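Local coordinates for uracil-dna glycosylase (Deinococcus radiodurans, PDB 4UQM), which belongs to the uracil-DNA glycosylase superfamily and has an alpha/beta fold built round a four-stranded parallel sheet, modelled here with DNA, at residues 110-119 / 212-222. The protein carries 1 engineered substitution. Numbering follows the deposited sequence.
Sequences NIYKELTEDI and EQYFFGTRPFS. With nucleotides of chain C; nucleotides of chain B.
Phe-221 is the knob of this contact, set among Ile-111, Glu-114, Leu-115 and Asp-118 of the helix. Leu-115 CD2 lies over one face of its ring in a CH-pi contact, 3.7 Å from the centroid, with Pro-220 CG over the opposite face. Two buried carboxylate side chains meet the edge of this ring, through Glu-114 CG and Asp-118 OD2. Glu-114, with CG anti to the backbone N (chi1 -179°) and the chain bent at chi2, reaches across to the type II turn at 215-218: OE1 takes the N-H of Gly-217 on its syn side, 2.8 Å and nearly straight at 172°, while OE2 accepts from Arg-219 N on its anti side, both donors tilted well out of the carboxylate plane. Asp-118 OD2 receives Ser-222 N at 2.8 Å, and OD1 is shared by Ser-222 OG and Arg-219 NE, the latter a salt bridge of 2.6 Å.

Round this core the rim is looser: Gly-217 and Arg-219 are exposed, Lys-113 and Phe-216 partly so. At the DNA-facing end Asn-110 ND2 donates to Glu-212 OE1 at 3.0 Å and to Pro-207 O. Asp-118 and Phe-221 thus join helix 106-118 to the first turn of helix 220-230, whose N-cap residue is Arg-219, and Glu-114 secures the turn before it; Trp-133 of helix 131-134 packs against Ile-111 and Leu-115, with Phe-215 and Pro-220 touching Ser-204 and Ile-202 of strand 200-204.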
loop_
_atom_site.group_PDB
_atom_site.type_symbol
_atom_site.label_atom_id
_atom_site.label_comp_id
_atom_site.label_asym_id
_atom_site.label_seq_id
_atom_site.Cartn_x
_atom_site.Cartn_y
_atom_site.Cartn_z
ATOM N N ASN A 110 -13.644 4.659 -6.719
ATOM C CA ASN A 110 -14.137 3.289 -6.869
ATOM C C ASN A 110 -14.020 2.504 -5.573
ATOM O O ASN A 110 -14.926 1.739 -5.250
ATOM C CB ASN A 110 -13.403 2.604 -8.008
ATOM C CG ASN A 110 -13.897 3.058 -9.361
ATOM O OD1 ASN A 110 -14.958 3.668 -9.478
ATOM N ND2 ASN A 110 -13.167 2.709 -10.408
ATOM N N ILE A 111 -12.930 2.660 -4.828
ATOM C CA ILE A 111 -12.831 2.103 -3.505
ATOM C C ILE A 111 -14.042 2.520 -2.650
ATOM O O ILE A 111 -14.641 1.700 -1.927
ATOM C CB ILE A 111 -11.482 2.469 -2.841
ATOM C CG1 ILE A 111 -10.337 1.644 -3.451
ATOM C CG2 ILE A 111 -11.496 2.265 -1.324
ATOM C CD1 ILE A 111 -8.983 2.268 -3.188
ATOM N N TYR A 112 -14.336 3.816 -2.654
ATOM C CA TYR A 112 -15.508 4.343 -1.907
ATOM C C TYR A 112 -16.832 3.714 -2.381
ATOM O O TYR A 112 -17.705 3.401 -1.553
ATOM C CB TYR A 112 -15.585 5.852 -1.994
ATOM C CG TYR A 112 -14.562 6.654 -1.190
ATOM C CD1 TYR A 112 -13.667 6.044 -0.290
ATOM C CD2 TYR A 112 -14.451 8.033 -1.360
ATOM C CE1 TYR A 112 -12.770 6.769 0.422
ATOM C CE2 TYR A 112 -13.533 8.791 -0.634
ATOM C CZ TYR A 112 -12.691 8.159 0.268
ATOM O OH TYR A 112 -11.790 8.902 0.969
ATOM N N LYS A 113 -16.985 3.495 -3.686
ATOM C CA LYS A 113 -18.216 2.867 -4.230
ATOM C C LYS A 113 -18.349 1.462 -3.694
ATOM O O LYS A 113 -19.438 1.037 -3.266
ATOM C CB LYS A 113 -18.229 2.848 -5.787
ATOM C CG LYS A 113 -18.490 4.189 -6.446
ATOM C CD LYS A 113 -18.407 4.121 -7.978
ATOM C CE LYS A 113 -17.597 5.249 -8.566
ATOM N NZ LYS A 113 -17.468 5.185 -10.047
ATOM N N GLU A 114 -17.256 0.711 -3.704
ATOM C CA GLU A 114 -17.275 -0.645 -3.238
ATOM C C GLU A 114 -17.535 -0.711 -1.708
ATOM O O GLU A 114 -18.333 -1.545 -1.230
ATOM C CB GLU A 114 -15.982 -1.357 -3.633
ATOM C CG GLU A 114 -15.922 -2.811 -3.188
ATOM C CD GLU A 114 -16.886 -3.729 -3.889
ATOM O OE1 GLU A 114 -17.410 -3.370 -4.962
ATOM O OE2 GLU A 114 -17.096 -4.867 -3.358
ATOM N N LEU A 115 -16.883 0.158 -0.937
ATOM C CA LEU A 115 -17.152 0.283 0.524
ATOM C C LEU A 115 -18.604 0.599 0.821
ATOM O O LEU A 115 -19.183 0.023 1.735
ATOM C CB LEU A 115 -16.255 1.374 1.110
ATOM C CG LEU A 115 -14.871 0.921 1.555
ATOM C CD1 LEU A 115 -13.969 2.114 1.794
ATOM C CD2 LEU A 115 -14.965 0.062 2.839
ATOM N N THR A 116 -19.199 1.494 0.031
ATOM C CA THR A 116 -20.595 1.887 0.215
ATOM C C THR A 116 -21.502 0.664 0.061
ATOM O O THR A 116 -22.436 0.514 0.838
ATOM C CB THR A 116 -20.963 3.000 -0.776
ATOM O OG1 THR A 116 -20.196 4.164 -0.451
ATOM C CG2 THR A 116 -22.471 3.373 -0.719
ATOM N N GLU A 117 -21.185 -0.253 -0.851
ATOM C CA GLU A 117 -21.987 -1.437 -1.014
ATOM C C GLU A 117 -21.616 -2.554 -0.047
ATOM O O GLU A 117 -22.481 -3.327 0.332
ATOM C CB GLU A 117 -21.879 -1.947 -2.447
ATOM C CG GLU A 117 -22.371 -0.981 -3.499
ATOM C CD GLU A 117 -23.768 -0.408 -3.241
ATOM O OE1 GLU A 117 -24.736 -1.179 -3.078
ATOM O OE2 GLU A 117 -23.906 0.848 -3.172
ATOM N N ASP A 118 -20.343 -2.638 0.334
ATOM C CA ASP A 118 -19.826 -3.779 1.029
ATOM C C ASP A 118 -20.026 -3.687 2.564
ATOM O O ASP A 118 -20.187 -4.705 3.232
ATOM C CB ASP A 118 -18.321 -3.890 0.715
ATOM C CG ASP A 118 -17.687 -5.154 1.235
ATOM O OD1 ASP A 118 -18.414 -6.179 1.394
ATOM O OD2 ASP A 118 -16.441 -5.133 1.478
ATOM N N ILE A 119 -19.875 -2.485 3.102
ATOM C CA ILE A 119 -19.926 -2.229 4.544
ATOM C C ILE A 119 -21.154 -1.348 4.814
ATOM O O ILE A 119 -21.121 -0.138 4.630
ATOM C CB ILE A 119 -18.624 -1.492 5.011
ATOM C CG1 ILE A 119 -17.345 -2.309 4.730
ATOM C CG2 ILE A 119 -18.701 -1.069 6.489
ATOM C CD1 ILE A 119 -17.206 -3.564 5.536
ATOM N N GLU A 212 -11.973 -1.645 -13.418
ATOM C CA GLU A 212 -12.976 -1.705 -12.363
ATOM C C GLU A 212 -13.912 -2.895 -12.461
ATOM O O GLU A 212 -14.407 -3.365 -11.419
ATOM C CB GLU A 212 -13.748 -0.389 -12.232
ATOM C CG GLU A 212 -14.642 -0.135 -13.435
ATOM C CD GLU A 212 -15.368 1.196 -13.412
ATOM O OE1 GLU A 212 -14.877 2.156 -12.825
ATOM O OE2 GLU A 212 -16.466 1.257 -14.006
ATOM N N GLN A 213 -14.138 -3.423 -13.679
ATOM C CA GLN A 213 -14.952 -4.635 -13.798
ATOM C C GLN A 213 -14.377 -5.834 -13.020
ATOM O O GLN A 213 -15.117 -6.759 -12.675
ATOM C CB GLN A 213 -15.127 -5.031 -15.266
ATOM C CG GLN A 213 -13.856 -5.488 -15.994
ATOM C CD GLN A 213 -14.082 -5.854 -17.444
ATOM O OE1 GLN A 213 -13.276 -5.524 -18.310
ATOM N NE2 GLN A 213 -15.170 -6.531 -17.718
ATOM N N TYR A 214 -13.055 -5.815 -12.792
ATOM C CA TYR A 214 -12.360 -6.876 -12.048
ATOM C C TYR A 214 -12.261 -6.617 -10.534
ATOM O O TYR A 214 -11.684 -7.413 -9.803
ATOM C CB TYR A 214 -10.991 -7.098 -12.643
ATOM C CG TYR A 214 -10.976 -7.463 -14.095
ATOM C CD1 TYR A 214 -11.337 -8.744 -14.501
ATOM C CD2 TYR A 214 -10.546 -6.567 -15.065
ATOM C CE1 TYR A 214 -11.323 -9.101 -15.858
ATOM C CE2 TYR A 214 -10.535 -6.904 -16.404
ATOM C CZ TYR A 214 -10.893 -8.168 -16.806
ATOM O OH TYR A 214 -10.834 -8.524 -18.160
ATOM N N PHE A 215 -12.771 -5.461 -10.105
ATOM C CA PHE A 215 -12.733 -5.012 -8.702
ATOM C C PHE A 215 -14.118 -4.948 -8.043
ATOM O O PHE A 215 -14.303 -5.451 -6.925
ATOM C CB PHE A 215 -12.075 -3.629 -8.648
ATOM C CG PHE A 215 -12.154 -2.974 -7.291
ATOM C CD1 PHE A 215 -11.334 -3.398 -6.261
ATOM C CD2 PHE A 215 -13.044 -1.925 -7.034
ATOM C CE1 PHE A 215 -11.391 -2.796 -5.002
ATOM C CE2 PHE A 215 -13.145 -1.340 -5.763
ATOM C CZ PHE A 215 -12.313 -1.790 -4.772
ATOM N N PHE A 216 -15.085 -4.342 -8.742
ATOM C CA PHE A 216 -16.411 -4.215 -8.152
ATOM C C PHE A 216 -17.018 -5.559 -7.813
ATOM O O PHE A 216 -16.907 -6.505 -8.576
ATOM C CB PHE A 216 -17.330 -3.466 -9.081
ATOM C CG PHE A 216 -17.036 -2.006 -9.221
ATOM C CD1 PHE A 216 -16.604 -1.215 -8.138
ATOM C CD2 PHE A 216 -17.267 -1.405 -10.446
ATOM C CE1 PHE A 216 -16.380 0.146 -8.310
ATOM C CE2 PHE A 216 -17.073 -0.035 -10.599
ATOM C CZ PHE A 216 -16.607 0.723 -9.542
ATOM N N GLY A 217 -17.654 -5.617 -6.648
ATOM C CA GLY A 217 -18.366 -6.851 -6.217
ATOM C C GLY A 217 -17.493 -7.878 -5.515
ATOM O O GLY A 217 -17.989 -8.931 -5.040
ATOM N N THR A 218 -16.202 -7.575 -5.330
ATOM C CA THR A 218 -15.310 -8.523 -4.710
ATOM C C THR A 218 -15.333 -8.455 -3.167
ATOM O O THR A 218 -14.782 -9.340 -2.499
ATOM C CB THR A 218 -13.876 -8.357 -5.223
ATOM O OG1 THR A 218 -13.428 -7.013 -4.999
ATOM C CG2 THR A 218 -13.842 -8.702 -6.731
ATOM N N ARG A 219 -15.987 -7.437 -2.612
ATOM C CA ARG A 219 -16.223 -7.357 -1.141
ATOM C C ARG A 219 -15.005 -7.571 -0.270
ATOM O O ARG A 219 -15.054 -8.320 0.677
ATOM C CB ARG A 219 -17.311 -8.368 -0.775
ATOM C CG ARG A 219 -18.624 -8.052 -1.464
ATOM C CD ARG A 219 -19.829 -8.689 -0.760
ATOM N NE ARG A 219 -20.094 -7.950 0.483
ATOM C CZ ARG A 219 -20.960 -8.226 1.443
ATOM N NH1 ARG A 219 -21.796 -9.251 1.365
ATOM N NH2 ARG A 219 -20.991 -7.429 2.504
ATOM N N PRO A 220 -13.913 -6.867 -0.551
ATOM C CA PRO A 220 -12.689 -7.170 0.181
ATOM C C PRO A 220 -12.763 -6.675 1.650
ATOM O O PRO A 220 -12.065 -7.183 2.515
ATOM C CB PRO A 220 -11.636 -6.425 -0.623
ATOM C CG PRO A 220 -12.370 -5.266 -1.219
ATOM C CD PRO A 220 -13.707 -5.817 -1.573
ATOM N N PHE A 221 -13.552 -5.643 1.890
ATOM C CA PHE A 221 -13.565 -4.924 3.189
ATOM C C PHE A 221 -14.305 -5.766 4.241
ATOM O O PHE A 221 -13.800 -5.993 5.370
ATOM C CB PHE A 221 -14.118 -3.513 3.009
ATOM C CG PHE A 221 -13.450 -2.749 1.894
ATOM C CD1 PHE A 221 -12.123 -2.289 2.029
ATOM C CD2 PHE A 221 -14.096 -2.577 0.690
ATOM C CE1 PHE A 221 -11.473 -1.639 0.991
ATOM C CE2 PHE A 221 -13.438 -1.900 -0.367
ATOM C CZ PHE A 221 -12.120 -1.472 -0.200
ATOM N N SER A 222 -15.440 -6.327 3.839
ATOM C CA SER A 222 -16.158 -7.229 4.710
ATOM C C SER A 222 -15.429 -8.558 4.881
ATOM O O SER A 222 -15.395 -9.107 5.978
ATOM C CB SER A 222 -17.586 -7.453 4.232
ATOM O OG SER A 222 -17.592 -8.034 2.961
ATOM P P DG C 11 -18.249 4.657 -15.111
ATOM O OP1 DG C 11 -17.879 3.717 -14.047
ATOM O OP2 DG C 11 -19.330 4.320 -16.043
ATOM O "O5'" DG C 11 -18.662 6.050 -14.469
ATOM C "C5'" DG C 11 -17.768 6.756 -13.618
ATOM C "C4'" DG C 11 -17.565 8.150 -14.160
ATOM O "O4'" DG C 11 -16.704 8.105 -15.322
ATOM C "C3'" DG C 11 -18.843 8.862 -14.610
ATOM O "O3'" DG C 11 -18.674 10.252 -14.392
ATOM C "C2'" DG C 11 -18.785 8.750 -16.119
ATOM C "C1'" DG C 11 -17.298 8.916 -16.318
ATOM N N9 DG C 11 -16.767 8.540 -17.622
ATOM C C8 DG C 11 -17.464 8.015 -18.680
ATOM N N7 DG C 11 -16.741 7.881 -19.754
ATOM C C5 DG C 11 -15.492 8.350 -19.385
ATOM C C6 DG C 11 -14.293 8.439 -20.125
ATOM O O6 DG C 11 -14.081 8.099 -21.286
ATOM N N1 DG C 11 -13.273 8.999 -19.372
ATOM C C2 DG C 11 -13.382 9.393 -18.064
ATOM N N2 DG C 11 -12.295 9.927 -17.515
ATOM N N3 DG C 11 -14.498 9.327 -17.369
ATOM C C4 DG C 11 -15.502 8.788 -18.081
ATOM P P DT C 10 -15.906 0.645 -19.094
ATOM O OP1 DT C 10 -17.059 0.228 -18.242
ATOM O OP2 DT C 10 -16.136 0.952 -20.547
ATOM O "O5'" DT C 10 -15.218 1.900 -18.404
ATOM C "C5'" DT C 10 -15.115 2.040 -16.978
ATOM C "C4'" DT C 10 -15.047 3.510 -16.646
ATOM O "O4'" DT C 10 -14.111 4.126 -17.562
ATOM C "C3'" DT C 10 -16.377 4.245 -16.822
ATOM O "O3'" DT C 10 -16.815 4.915 -15.659
ATOM C "C2'" DT C 10 -16.050 5.460 -17.662
ATOM C "C1'" DT C 10 -14.728 5.152 -18.326
ATOM N N1 DT C 10 -14.771 4.728 -19.747
ATOM C C2 DT C 10 -15.892 4.105 -20.267
ATOM O O2 DT C 10 -16.870 3.817 -19.600
ATOM N N3 DT C 10 -15.810 3.803 -21.602
ATOM C C4 DT C 10 -14.753 4.059 -22.455
ATOM O O4 DT C 10 -14.819 3.709 -23.630
ATOM C C5 DT C 10 -13.627 4.742 -21.854
ATOM C C7 DT C 10 -12.440 5.069 -22.702
ATOM C C6 DT C 10 -13.695 5.042 -20.550
ATOM P P DT B 11 -5.127 -5.031 -13.209
ATOM O OP1 DT B 11 -5.999 -5.527 -12.127
ATOM O OP2 DT B 11 -3.649 -5.206 -13.077
ATOM O "O5'" DT B 11 -5.553 -5.809 -14.550
ATOM C "C5'" DT B 11 -6.926 -6.237 -14.688
ATOM C "C4'" DT B 11 -6.988 -7.093 -15.932
ATOM O "O4'" DT B 11 -6.832 -6.256 -17.112
ATOM C "C3'" DT B 11 -5.881 -8.149 -16.002
ATOM O "O3'" DT B 11 -6.402 -9.226 -16.769
ATOM C "C2'" DT B 11 -4.892 -7.551 -16.980
ATOM C "C1'" DT B 11 -5.858 -6.832 -17.923
ATOM N N1 DT B 11 -5.286 -5.810 -18.810
ATOM C C2 DT B 11 -5.792 -5.734 -20.090
ATOM O O2 DT B 11 -6.745 -6.393 -20.465
ATOM N N3 DT B 11 -5.175 -4.813 -20.892
ATOM C C4 DT B 11 -4.113 -3.985 -20.552
ATOM O O4 DT B 11 -3.670 -3.188 -21.367
ATOM C C5 DT B 11 -3.628 -4.127 -19.206
ATOM C C7 DT B 11 -2.487 -3.267 -18.752
ATOM C C6 DT B 11 -4.230 -5.016 -18.410
HETATM O O HOH W 1 -15.219 4.944 -12.492
#